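Local coordinates for solute-binding protein (Thermoactinomyces vulgaris, PDB 2ZYN), which binds cyclodextrin, here seen as its glucose units held in the binding cleft, and probably passes the sugar on to a membrane transporter, at residues Val22-Ala27 / Leu59-Lys64; Leu33-Lys38 / Lys314-Ile319; Lys126-Val131 / Thr277-Lys282. One frame throughout, in Å; residues are numbered along the deposited sequence.

Contact 1. Residues Val22-Ala27 / Leu59-Lys64. With GLC (alpha-D-glucopyranose), chain B; GLC (alpha-D-glucopyranose), chain C; GLC (alpha-D-glucopyranose), chain D.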
loop_
_atom_site.group_PDB
_atom_site.type_symbol
_atom_site.label_atom_id
_atom_site.label_comp_id
_atom_site.label_asym_id
_atom_site.label_seq_id
_atom_site.Cartn_x
_atom_site.Cartn_y
_atom_site.Cartn_z
ATOM N N VAL A 22 19.133 6.916 12.959
ATOM C CA VAL A 22 17.826 6.413 13.382
ATOM C C VAL A 22 16.984 6.071 12.154
ATOM O O VAL A 22 16.896 6.859 11.210
ATOM C CB VAL A 22 17.076 7.430 14.292
ATOM C CG1 VAL A 22 15.717 6.896 14.721
ATOM C CG2 VAL A 22 17.905 7.770 15.523
ATOM N N VAL A 23 16.386 4.885 12.174
ATOM C CA VAL A 23 15.536 4.415 11.083
ATOM C C VAL A 23 14.158 4.067 11.642
ATOM O O VAL A 23 14.060 3.347 12.634
ATOM C CB VAL A 23 16.156 3.170 10.392
ATOM C CG1 VAL A 23 15.181 2.535 9.417
ATOM C CG2 VAL A 23 17.445 3.532 9.672
ATOM N N TRP A 24 13.098 4.585 11.025
ATOM C CA TRP A 24 11.746 4.156 11.385
ATOM C C TRP A 24 11.241 3.111 10.406
ATOM O O TRP A 24 11.075 3.391 9.214
ATOM C CB TRP A 24 10.758 5.326 11.438
ATOM C CG TRP A 24 10.975 6.293 12.559
ATOM C CD1 TRP A 24 11.747 6.112 13.672
ATOM C CD2 TRP A 24 10.382 7.588 12.688
ATOM N NE1 TRP A 24 11.685 7.226 14.476
ATOM C CE2 TRP A 24 10.852 8.145 13.897
ATOM C CE3 TRP A 24 9.502 8.338 11.894
ATOM C CZ2 TRP A 24 10.474 9.422 14.332
ATOM C CZ3 TRP A 24 9.124 9.604 12.326
ATOM C CH2 TRP A 24 9.613 10.132 13.537
ATOM N N GLU A 25 11.009 1.904 10.917
ATOM C CA GLU A 25 10.431 0.821 10.130
ATOM C C GLU A 25 9.032 0.507 10.641
ATOM O O GLU A 25 8.729 0.727 11.813
ATOM C CB GLU A 25 11.329 -0.428 10.175
ATOM C CG GLU A 25 10.815 -1.652 9.396
ATOM C CD GLU A 25 10.632 -1.396 7.903
ATOM O OE1 GLU A 25 9.607 -0.801 7.509
ATOM O OE2 GLU A 25 11.506 -1.816 7.115
ATOM N N ASN A 26 8.182 0.011 9.744
ATOM C CA ASN A 26 6.811 -0.370 10.069
ATOM C C ASN A 26 6.733 -1.234 11.327
ATOM O O ASN A 26 7.448 -2.233 11.451
ATOM C CB ASN A 26 6.178 -1.100 8.878
ATOM C CG ASN A 26 4.703 -1.414 9.087
ATOM O OD1 ASN A 26 4.006 -0.744 9.850
ATOM N ND2 ASN A 26 4.214 -2.432 8.380
ATOM N N ALA A 27 5.863 -0.830 12.252
ATOM C CA ALA A 27 5.678 -1.529 13.519
ATOM C C ALA A 27 4.779 -2.748 13.349
ATOM O O ALA A 27 3.659 -2.794 13.880
ATOM C CB ALA A 27 5.115 -0.574 14.575
ATOM N N LEU A 59 1.493 3.900 8.432
ATOM C CA LEU A 59 0.580 5.017 8.209
ATOM C C LEU A 59 0.630 6.150 9.257
ATOM O O LEU A 59 -0.101 7.143 9.129
ATOM C CB LEU A 59 -0.848 4.480 7.955
ATOM C CG LEU A 59 -1.034 3.513 6.755
ATOM C CD1 LEU A 59 -2.457 2.955 6.699
ATOM C CD2 LEU A 59 -0.694 4.203 5.436
ATOM N N LYS A 60 1.483 5.990 10.282
ATOM C CA LYS A 60 1.659 7.023 11.298
ATOM C C LYS A 60 2.975 7.780 11.121
ATOM O O LYS A 60 3.153 8.857 11.701
ATOM C CB LYS A 60 1.560 6.428 12.705
ATOM C CG LYS A 60 0.163 5.936 13.086
ATOM C CD LYS A 60 0.091 5.478 14.544
ATOM C CE LYS A 60 0.014 6.657 15.513
ATOM N NZ LYS A 60 -0.041 6.218 16.937
ATOM N N GLN A 61 3.882 7.227 10.311
ATOM C CA GLN A 61 5.230 7.785 10.158
ATOM C C GLN A 61 5.276 9.211 9.614
ATOM O O GLN A 61 6.045 10.031 10.117
ATOM C CB GLN A 61 6.122 6.872 9.302
ATOM C CG GLN A 61 6.610 5.630 10.043
ATOM C CD GLN A 61 7.790 4.937 9.384
ATOM O OE1 GLN A 61 7.974 3.728 9.531
ATOM N NE2 GLN A 61 8.601 5.698 8.666
ATOM N N GLN A 62 4.470 9.504 8.593
ATOM C CA GLN A 62 4.474 10.837 7.979
ATOM C C GLN A 62 3.970 11.891 8.954
ATOM O O GLN A 62 4.544 12.981 9.049
ATOM C CB GLN A 62 3.664 10.854 6.676
ATOM C CG GLN A 62 3.657 12.210 5.953
ATOM C CD GLN A 62 3.349 12.104 4.465
ATOM O OE1 GLN A 62 3.220 13.118 3.775
ATOM N NE2 GLN A 62 3.232 10.885 3.967
ATOM N N GLU A 63 2.910 11.555 9.688
ATOM C CA GLU A 63 2.361 12.456 10.697
ATOM C C GLU A 63 3.337 12.671 11.853
ATOM O O GLU A 63 3.476 13.792 12.345
ATOM C CB GLU A 63 1.004 11.957 11.211
ATOM C CG GLU A 63 -0.124 12.014 10.176
ATOM C CD GLU A 63 -0.370 13.415 9.627
ATOM O OE1 GLU A 63 -0.283 14.397 10.399
ATOM O OE2 GLU A 63 -0.651 13.533 8.414
ATOM N N LYS A 64 4.027 11.605 12.259
ATOM C CA LYS A 64 5.002 11.676 13.352
ATOM C C LYS A 64 6.228 12.517 12.983
ATOM O O LYS A 64 6.728 13.292 13.807
ATOM C CB LYS A 64 5.426 10.272 13.796
ATOM C CG LYS A 64 6.264 10.236 15.070
ATOM C CD LYS A 64 6.749 8.822 15.373
ATOM C CE LYS A 64 7.566 8.767 16.652
ATOM N NZ LYS A 64 6.734 9.011 17.862
HETATM C C1 GLC B . -1.451 -1.839 11.681
HETATM C C2 GLC B . 0.055 -1.933 11.562
HETATM C C3 GLC B . 0.506 -2.089 10.096
HETATM C C4 GLC B . -0.196 -3.247 9.340
HETATM C C5 GLC B . -1.761 -3.303 9.671
HETATM C C6 GLC B . -2.397 -4.682 9.446
HETATM O O2 GLC B . 0.743 -0.820 12.160
HETATM O O3 GLC B . 1.924 -2.268 10.053
HETATM O O4 GLC B . -0.016 -2.949 7.960
HETATM O O5 GLC B . -2.129 -2.923 11.052
HETATM O O6 GLC B . -1.676 -5.650 10.192
HETATM C C1 GLC C . -3.815 7.517 4.431
HETATM C C2 GLC C . -2.858 8.060 5.462
HETATM C C3 GLC C . -3.113 7.426 6.827
HETATM C C4 GLC C . -4.610 7.518 7.295
HETATM C C5 GLC C . -5.552 7.069 6.139
HETATM C C6 GLC C . -7.045 7.377 6.338
HETATM O O2 GLC C . -1.489 7.892 5.080
HETATM O O3 GLC C . -2.269 7.887 7.840
HETATM O O4 GLC C . -4.699 6.565 8.356
HETATM O O5 GLC C . -5.184 7.663 4.867
HETATM O O6 GLC C . -7.177 8.800 6.567
HETATM C C1 GLC D . -3.155 3.289 1.270
HETATM C C2 GLC D . -2.276 4.521 1.126
HETATM C C3 GLC D . -2.242 5.314 2.436
HETATM C C4 GLC D . -3.680 5.642 2.965
HETATM C C5 GLC D . -4.561 4.376 2.987
HETATM C C6 GLC D . -6.024 4.659 3.246
HETATM O O2 GLC D . -0.964 4.190 0.706
HETATM O O3 GLC D . -1.462 6.474 2.387
HETATM O O4 GLC D . -3.544 6.100 4.283
HETATM O O5 GLC D . -4.469 3.655 1.726
HETATM O O6 GLC D . -6.679 3.469 3.628
#

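Contact 2. Residues Leu33-Lys38 / Lys314-Ile319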
loop_
_atom_site.group_PDB
_atom_site.type_symbol
_atom_site.label_atom_id
_atom_site.label_comp_id
_atom_site.label_asym_id
_atom_site.label_seq_id
_atom_site.Cartn_x
_atom_site.Cartn_y
_atom_site.Cartn_z
ATOM N N LEU A 33 10.040 -5.465 10.598
ATOM C CA LEU A 33 10.868 -4.842 11.620
ATOM C C LEU A 33 12.177 -5.606 11.790
ATOM O O LEU A 33 13.250 -5.003 11.799
ATOM C CB LEU A 33 10.117 -4.754 12.953
ATOM C CG LEU A 33 10.832 -4.086 14.133
ATOM C CD1 LEU A 33 11.178 -2.626 13.846
ATOM C CD2 LEU A 33 9.976 -4.193 15.382
ATOM N N ASN A 34 12.087 -6.930 11.907
ATOM C CA ASN A 34 13.277 -7.745 12.129
ATOM C C ASN A 34 14.270 -7.677 10.973
ATOM O O ASN A 34 15.475 -7.563 11.201
ATOM C CB ASN A 34 12.914 -9.199 12.428
ATOM C CG ASN A 34 14.127 -10.027 12.830
ATOM O OD1 ASN A 34 14.687 -9.850 13.912
ATOM N ND2 ASN A 34 14.544 -10.925 11.952
ATOM N N ASN A 35 13.764 -7.742 9.741
ATOM C CA ASN A 35 14.640 -7.730 8.573
ATOM C C ASN A 35 15.461 -6.449 8.472
ATOM O O ASN A 35 16.630 -6.481 8.097
ATOM C CB ASN A 35 13.858 -7.955 7.280
ATOM C CG ASN A 35 14.765 -8.137 6.088
ATOM O OD1 ASN A 35 15.058 -7.182 5.375
ATOM N ND2 ASN A 35 15.246 -9.360 5.886
ATOM N N THR A 36 14.842 -5.326 8.811
ATOM C CA THR A 36 15.546 -4.046 8.814
ATOM C C THR A 36 16.527 -3.964 9.988
ATOM O O THR A 36 17.643 -3.462 9.831
ATOM C CB THR A 36 14.552 -2.866 8.770
ATOM O OG1 THR A 36 13.751 -2.986 7.588
ATOM C CG2 THR A 36 15.282 -1.528 8.737
ATOM N N LYS A 37 16.129 -4.489 11.145
ATOM C CA LYS A 37 17.045 -4.635 12.278
ATOM C C LYS A 37 18.279 -5.461 11.893
ATOM O O LYS A 37 19.405 -5.109 12.265
ATOM C CB LYS A 37 16.335 -5.257 13.487
ATOM C CG LYS A 37 15.450 -4.281 14.247
ATOM C CD LYS A 37 14.854 -4.913 15.499
ATOM C CE LYS A 37 13.928 -3.955 16.230
ATOM N NZ LYS A 37 14.621 -2.752 16.773
ATOM N N LYS A 38 18.051 -6.542 11.140
ATOM C CA LYS A 38 19.115 -7.405 10.617
ATOM C C LYS A 38 20.132 -6.600 9.827
ATOM O O LYS A 38 21.327 -6.625 10.120
ATOM C CB LYS A 38 18.552 -8.454 9.652
ATOM C CG LYS A 38 17.799 -9.625 10.241
ATOM C CD LYS A 38 17.471 -10.593 9.102
ATOM C CE LYS A 38 16.669 -11.790 9.569
ATOM N NZ LYS A 38 16.412 -12.752 8.455
ATOM N N LYS A 314 12.619 -12.872 1.218
ATOM C CA LYS A 314 12.529 -14.179 1.878
ATOM C C LYS A 314 11.845 -14.093 3.236
ATOM O O LYS A 314 11.012 -14.938 3.576
ATOM C CB LYS A 314 13.908 -14.824 2.025
ATOM C CG LYS A 314 14.520 -15.282 0.719
ATOM C CD LYS A 314 15.895 -15.879 0.964
ATOM C CE LYS A 314 16.798 -15.697 -0.242
ATOM N NZ LYS A 314 18.178 -16.152 0.066
ATOM N N GLU A 315 12.176 -13.055 3.999
ATOM C CA GLU A 315 11.640 -12.914 5.346
ATOM C C GLU A 315 10.252 -12.271 5.395
ATOM O O GLU A 315 9.368 -12.759 6.105
ATOM C CB GLU A 315 12.617 -12.146 6.233
ATOM C CG GLU A 315 12.172 -12.041 7.679
ATOM C CD GLU A 315 13.262 -11.536 8.590
ATOM O OE1 GLU A 315 13.074 -11.598 9.822
ATOM O OE2 GLU A 315 14.309 -11.084 8.076
ATOM N N THR A 316 10.072 -11.181 4.649
ATOM C CA THR A 316 8.851 -10.366 4.732
ATOM C C THR A 316 7.775 -10.748 3.712
ATOM O O THR A 316 6.595 -10.425 3.897
ATOM C CB THR A 316 9.154 -8.858 4.554
ATOM O OG1 THR A 316 9.434 -8.588 3.176
ATOM C CG2 THR A 316 10.340 -8.427 5.408
ATOM N N GLY A 317 8.188 -11.407 2.630
ATOM C CA GLY A 317 7.273 -11.784 1.557
ATOM C C GLY A 317 6.950 -10.659 0.587
ATOM O O GLY A 317 6.191 -10.857 -0.363
ATOM N N GLU A 318 7.535 -9.483 0.823
ATOM C CA GLU A 318 7.283 -8.298 0.001
ATOM C C GLU A 318 8.204 -8.264 -1.209
ATOM O O GLU A 318 9.419 -8.439 -1.086
ATOM C CB GLU A 318 7.432 -7.013 0.826
ATOM C CG GLU A 318 6.509 -6.944 2.031
ATOM C CD GLU A 318 6.243 -5.526 2.501
ATOM O OE1 GLU A 318 7.201 -4.806 2.856
ATOM O OE2 GLU A 318 5.057 -5.137 2.525
ATOM N N ILE A 319 7.609 -8.021 -2.375
ATOM C CA ILE A 319 8.313 -8.110 -3.653
ATOM C C ILE A 319 9.201 -6.883 -3.883
ATOM O O ILE A 319 8.690 -5.765 -4.005
ATOM C CB ILE A 319 7.329 -8.253 -4.840
ATOM C CG1 ILE A 319 6.302 -9.364 -4.582
ATOM C CG2 ILE A 319 8.089 -8.508 -6.131
ATOM C CD1 ILE A 319 5.069 -9.281 -5.469
#

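Contact 3. Residues Lys126-Val131 / Thr277-Lys282. With GLC (alpha-D-glucopyranose), chain E.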
loop_
_atom_site.group_PDB
_atom_site.type_symbol
_atom_site.label_atom_id
_atom_site.label_comp_id
_atom_site.label_asym_id
_atom_site.label_seq_id
_atom_site.Cartn_x
_atom_site.Cartn_y
_atom_site.Cartn_z
ATOM N N LYS A 126 11.737 -0.502 -1.681
ATOM C CA LYS A 126 11.858 -1.734 -0.901
ATOM C C LYS A 126 10.857 -2.774 -1.386
ATOM O O LYS A 126 11.135 -3.978 -1.362
ATOM C CB LYS A 126 11.563 -1.457 0.575
ATOM C CG LYS A 126 12.423 -0.374 1.212
ATOM C CD LYS A 126 11.729 0.227 2.422
ATOM C CE LYS A 126 11.579 -0.775 3.552
ATOM N NZ LYS A 126 10.945 -0.120 4.726
ATOM N N ALA A 127 9.684 -2.299 -1.801
ATOM C CA ALA A 127 8.555 -3.159 -2.148
ATOM C C ALA A 127 7.630 -2.521 -3.178
ATOM O O ALA A 127 7.376 -1.316 -3.142
ATOM C CB ALA A 127 7.760 -3.510 -0.896
ATOM N N ILE A 128 7.136 -3.350 -4.091
ATOM C CA ILE A 128 6.088 -2.968 -5.028
ATOM C C ILE A 128 4.929 -3.939 -4.814
ATOM O O ILE A 128 5.142 -5.149 -4.633
ATOM C CB ILE A 128 6.600 -2.962 -6.495
ATOM C CG1 ILE A 128 5.543 -2.369 -7.434
ATOM C CG2 ILE A 128 7.072 -4.363 -6.920
ATOM C CD1 ILE A 128 6.118 -1.774 -8.730
ATOM N N GLU A 129 3.708 -3.412 -4.795
ATOM C CA GLU A 129 2.574 -4.201 -4.305
ATOM C C GLU A 129 1.221 -3.863 -4.921
ATOM O O GLU A 129 0.948 -2.718 -5.279
ATOM C CB GLU A 129 2.487 -4.087 -2.778
ATOM C CG GLU A 129 2.051 -2.711 -2.275
ATOM C CD GLU A 129 2.360 -2.472 -0.809
ATOM O OE1 GLU A 129 1.980 -1.397 -0.303
ATOM O OE2 GLU A 129 2.977 -3.345 -0.157
ATOM N N SER A 130 0.381 -4.887 -5.029
ATOM C CA SER A 130 -1.034 -4.731 -5.326
ATOM C C SER A 130 -1.779 -5.791 -4.532
ATOM O O SER A 130 -1.230 -6.854 -4.257
ATOM C CB SER A 130 -1.299 -4.932 -6.816
ATOM O OG SER A 130 -2.685 -5.034 -7.067
ATOM N N VAL A 131 -3.018 -5.496 -4.152
ATOM C CA VAL A 131 -3.884 -6.523 -3.578
ATOM C C VAL A 131 -4.251 -7.531 -4.666
ATOM O O VAL A 131 -4.255 -7.201 -5.853
ATOM C CB VAL A 131 -5.171 -5.934 -2.946
ATOM C CG1 VAL A 131 -4.822 -5.035 -1.753
ATOM C CG2 VAL A 131 -6.017 -5.188 -3.992
ATOM N N THR A 277 -6.476 -2.450 -9.965
ATOM C CA THR A 277 -6.156 -2.197 -8.568
ATOM C C THR A 277 -5.100 -1.102 -8.492
ATOM O O THR A 277 -4.466 -0.773 -9.497
ATOM C CB THR A 277 -5.590 -3.458 -7.899
ATOM O OG1 THR A 277 -4.545 -3.996 -8.721
ATOM C CG2 THR A 277 -6.673 -4.500 -7.714
ATOM N N PHE A 278 -4.915 -0.537 -7.302
ATOM C CA PHE A 278 -3.809 0.380 -7.060
ATOM C C PHE A 278 -2.495 -0.392 -7.006
ATOM O O PHE A 278 -2.453 -1.512 -6.502
ATOM C CB PHE A 278 -3.999 1.112 -5.732
ATOM C CG PHE A 278 -4.885 2.327 -5.814
ATOM C CD1 PHE A 278 -5.807 2.590 -4.805
ATOM C CD2 PHE A 278 -4.781 3.224 -6.880
ATOM C CE1 PHE A 278 -6.622 3.715 -4.860
ATOM C CE2 PHE A 278 -5.585 4.353 -6.941
ATOM C CZ PHE A 278 -6.508 4.601 -5.932
ATOM N N ILE A 279 -1.433 0.212 -7.537
ATOM C CA ILE A 279 -0.071 -0.272 -7.314
ATOM C C ILE A 279 0.575 0.657 -6.288
ATOM O O ILE A 279 0.495 1.883 -6.412
ATOM C CB ILE A 279 0.784 -0.299 -8.610
ATOM C CG1 ILE A 279 0.121 -1.167 -9.686
ATOM C CG2 ILE A 279 2.219 -0.787 -8.318
ATOM C CD1 ILE A 279 0.656 -0.911 -11.084
ATOM N N GLY A 280 1.190 0.062 -5.270
ATOM C CA GLY A 280 1.892 0.814 -4.235
ATOM C C GLY A 280 3.382 0.540 -4.251
ATOM O O GLY A 280 3.811 -0.598 -4.440
ATOM N N VAL A 281 4.172 1.593 -4.073
ATOM C CA VAL A 281 5.613 1.463 -3.903
ATOM C C VAL A 281 6.007 1.976 -2.525
ATOM O O VAL A 281 5.679 3.105 -2.152
ATOM C CB VAL A 281 6.416 2.187 -5.018
ATOM C CG1 VAL A 281 7.910 1.939 -4.840
ATOM C CG2 VAL A 281 5.971 1.687 -6.395
ATOM N N LYS A 282 6.690 1.123 -1.766
ATOM C CA LYS A 282 7.232 1.506 -0.467
ATOM C C LYS A 282 8.737 1.687 -0.580
ATOM O O LYS A 282 9.454 0.776 -0.995
ATOM C CB LYS A 282 6.865 0.477 0.610
ATOM C CG LYS A 282 5.377 0.488 0.953
ATOM C CD LYS A 282 5.011 -0.397 2.140
ATOM C CE LYS A 282 4.943 -1.854 1.745
ATOM N NZ LYS A 282 3.939 -2.604 2.550
HETATM C C1 GLC E . -1.499 -1.674 2.605
HETATM C C2 GLC E . -0.606 -0.815 1.682
HETATM C C3 GLC E . -0.911 0.734 1.794
HETATM C C4 GLC E . -2.413 1.068 1.932
HETATM C C5 GLC E . -3.083 0.205 3.025
HETATM C C6 GLC E . -4.588 0.484 3.154
HETATM O O2 GLC E . 0.789 -1.042 1.948
HETATM O O3 GLC E . -0.472 1.405 0.624
HETATM O O4 GLC E . -2.576 2.445 2.265
HETATM O O5 GLC E . -2.891 -1.199 2.764
HETATM O O6 GLC E . -5.019 0.036 4.414
HETATM O O HOH W 1 -3.456 -2.718 -4.348
#

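Contact 1. Residues Val22-Ala27 / Leu59-Lys64
The aliphatic chain of Lys64 lies obliquely across one face of the Trp24 indole, a CH-pi contact that joins strand 20-25 to the first turn of helix 61-68 in the alpha/beta lobe of this solute-binding protein. Lys64 CD stands 4.0 Å from the centroid of the six-membered ring of Trp24 and 23° off the ring normal, displaced toward the rim at CH2. With CG anti to the backbone N (chi1 -171°) and the next torsions extended, the methylenes of Lys64 run over CZ3, CH2 and CZ2 in turn before the chain bends at its last torsion. At the edge of the same ring, close to its plane, the backbone O of Gln61 approaches Trp24 CZ3 at 3.8 Å. The extended side chain of Gln61 passes Trp24 CB, with CD 3.6 Å away.

The bound sugar is met beyond the end of strand 20-25 and just ahead of helix 61-68. Asn26 takes a hydrogen bond on OD1 from O3 of the chain B glucose, 2.6 Å, and its ND2 gives a weak one to the same hydroxyl; Leu58 N and Gln32 OE1 are further partners that fix the amide. On the helix side, Leu59 O accepts from O3 of the chain C glucose at 2.6 Å. The next unit of the sugar, in chain D, rests on the tip of Leu59, whose CD2 lies 3.6 Å from C3.

Contact 2. Residues Leu33-Lys38 / Lys314-Ile319
Two helices of the alpha/beta lobe, the early part of helix 31-47 and the C-terminal end of helix 306-316, are tied together by Glu315, which reaches across to Asn34, Asn35 and Lys38. Its extended side chain, with CG anti to the backbone N (chi1 -176°), carries the carboxylate to the surface of the other helix, where these three residues fall on one side. Asn34 ND2 donates to Glu315 OE1 over 2.7 Å in a nearly straight bond (164°). Glu315 OE1 accepts with its syn lone pair and lies close to the amide plane of Asn34, although amide and carboxylate are turned 67° apart. The second oxygen, OE2, is placed less surely; it is modelled near both Asn35 ND2, at 2.9 Å, and the ammonium of Lys38, which would form a salt bridge. Asn35 ND2 is also bonded to Ser311 OG.

Deeper in the interface Asn35 CB meets Thr316 CG2 at 4.0 Å, a small apolar touch below the polar cluster. There the second helix ends: Gly317 leaves helical geometry with a positive phi. Thr316 OG1, itself bonded to Arg312 O, closes an ST turn by accepting from Glu318 N at 3.2 Å.

Contact 3. Residues Lys126-Val131 / Thr277-Lys282
Glu129 CB leaves its strand on the face shared with Ala127 and Lys282, and the rest of its side chain runs over the backbone of Gly280 toward the sugar. CG sits between the backbone N and the carbonyl carbon (chi1 70°), which lays it 3.5 Å from Gly280 O. Because Gly280 has no side chain, the glutamate can pass directly over it. CD then lies beside Lys282 CE, where the two side chains cross at about a right angle. At the tip the carboxylate divides its work: OE1 accepts a hydrogen bond from O2 of the chain E glucose at 2.6 Å, while OE2 forms a salt bridge with Lys282 NZ at 3.0 Å, weak as a hydrogen bond. The same ammonium also donates to O3 of a further glucose and forms a second salt bridge with Glu318 OE2.

Beneath this polar face, which lines the sugar site, strands 120-129 and 278-286 pair as antiparallel neighbours in the mixed sheet of this solute-binding protein. Ala127 with Lys282 and Glu129 with Gly280 are hydrogen-bonded pairs; Ile128 with Val281 is a non-hydrogen-bonded one. At one end lies a classic beta bulge: Lys282 O, in its carbonyl plane, receives both Lys126 N at 2.7 Å and Ala127 N at 3.2 Å. On the opposite face Ile128 and Ile279 run side by side, CG1 to CG2 3.8 Å. At the other end the strands part, and a water bridges Val131 N and Phe278 O, while Ser130 OG donates to Val131 O at 2.9 Å.

The bulged strand pair thus presents a buried carboxylate and ammonium together at the sugar. The lysine's charge, shared between two carboxylates, probably favours the ionised form of Glu129, which would strengthen OE1 as an acceptor for a glucose hydroxyl.

In the fold
The three contacts form a near triangle, their centres 16 Å apart between contacts 1 and 2 and between 2 and 3, and 18 Å between 1 and 3. Contact 1 includes strand 20-25 of the parallel sheet with 50-55, contact 2 joins helices 31-47 and 306-316, and contact 3 lies in the mixed sheet of 120-129 and 278-286. Along the chain the segments of contacts 1 and 2 alternate, whereas contact 3 is nested in the loop that contact 2 closes. Glu25 OE2 meets Thr36 OG1 and Lys126 NZ, and Ile319 O probably bonds Ile128 N at 2.9 Å. Contacts 1 and 3 reach the sugar directly; contact 2, through Glu318, braces a lysine that binds it.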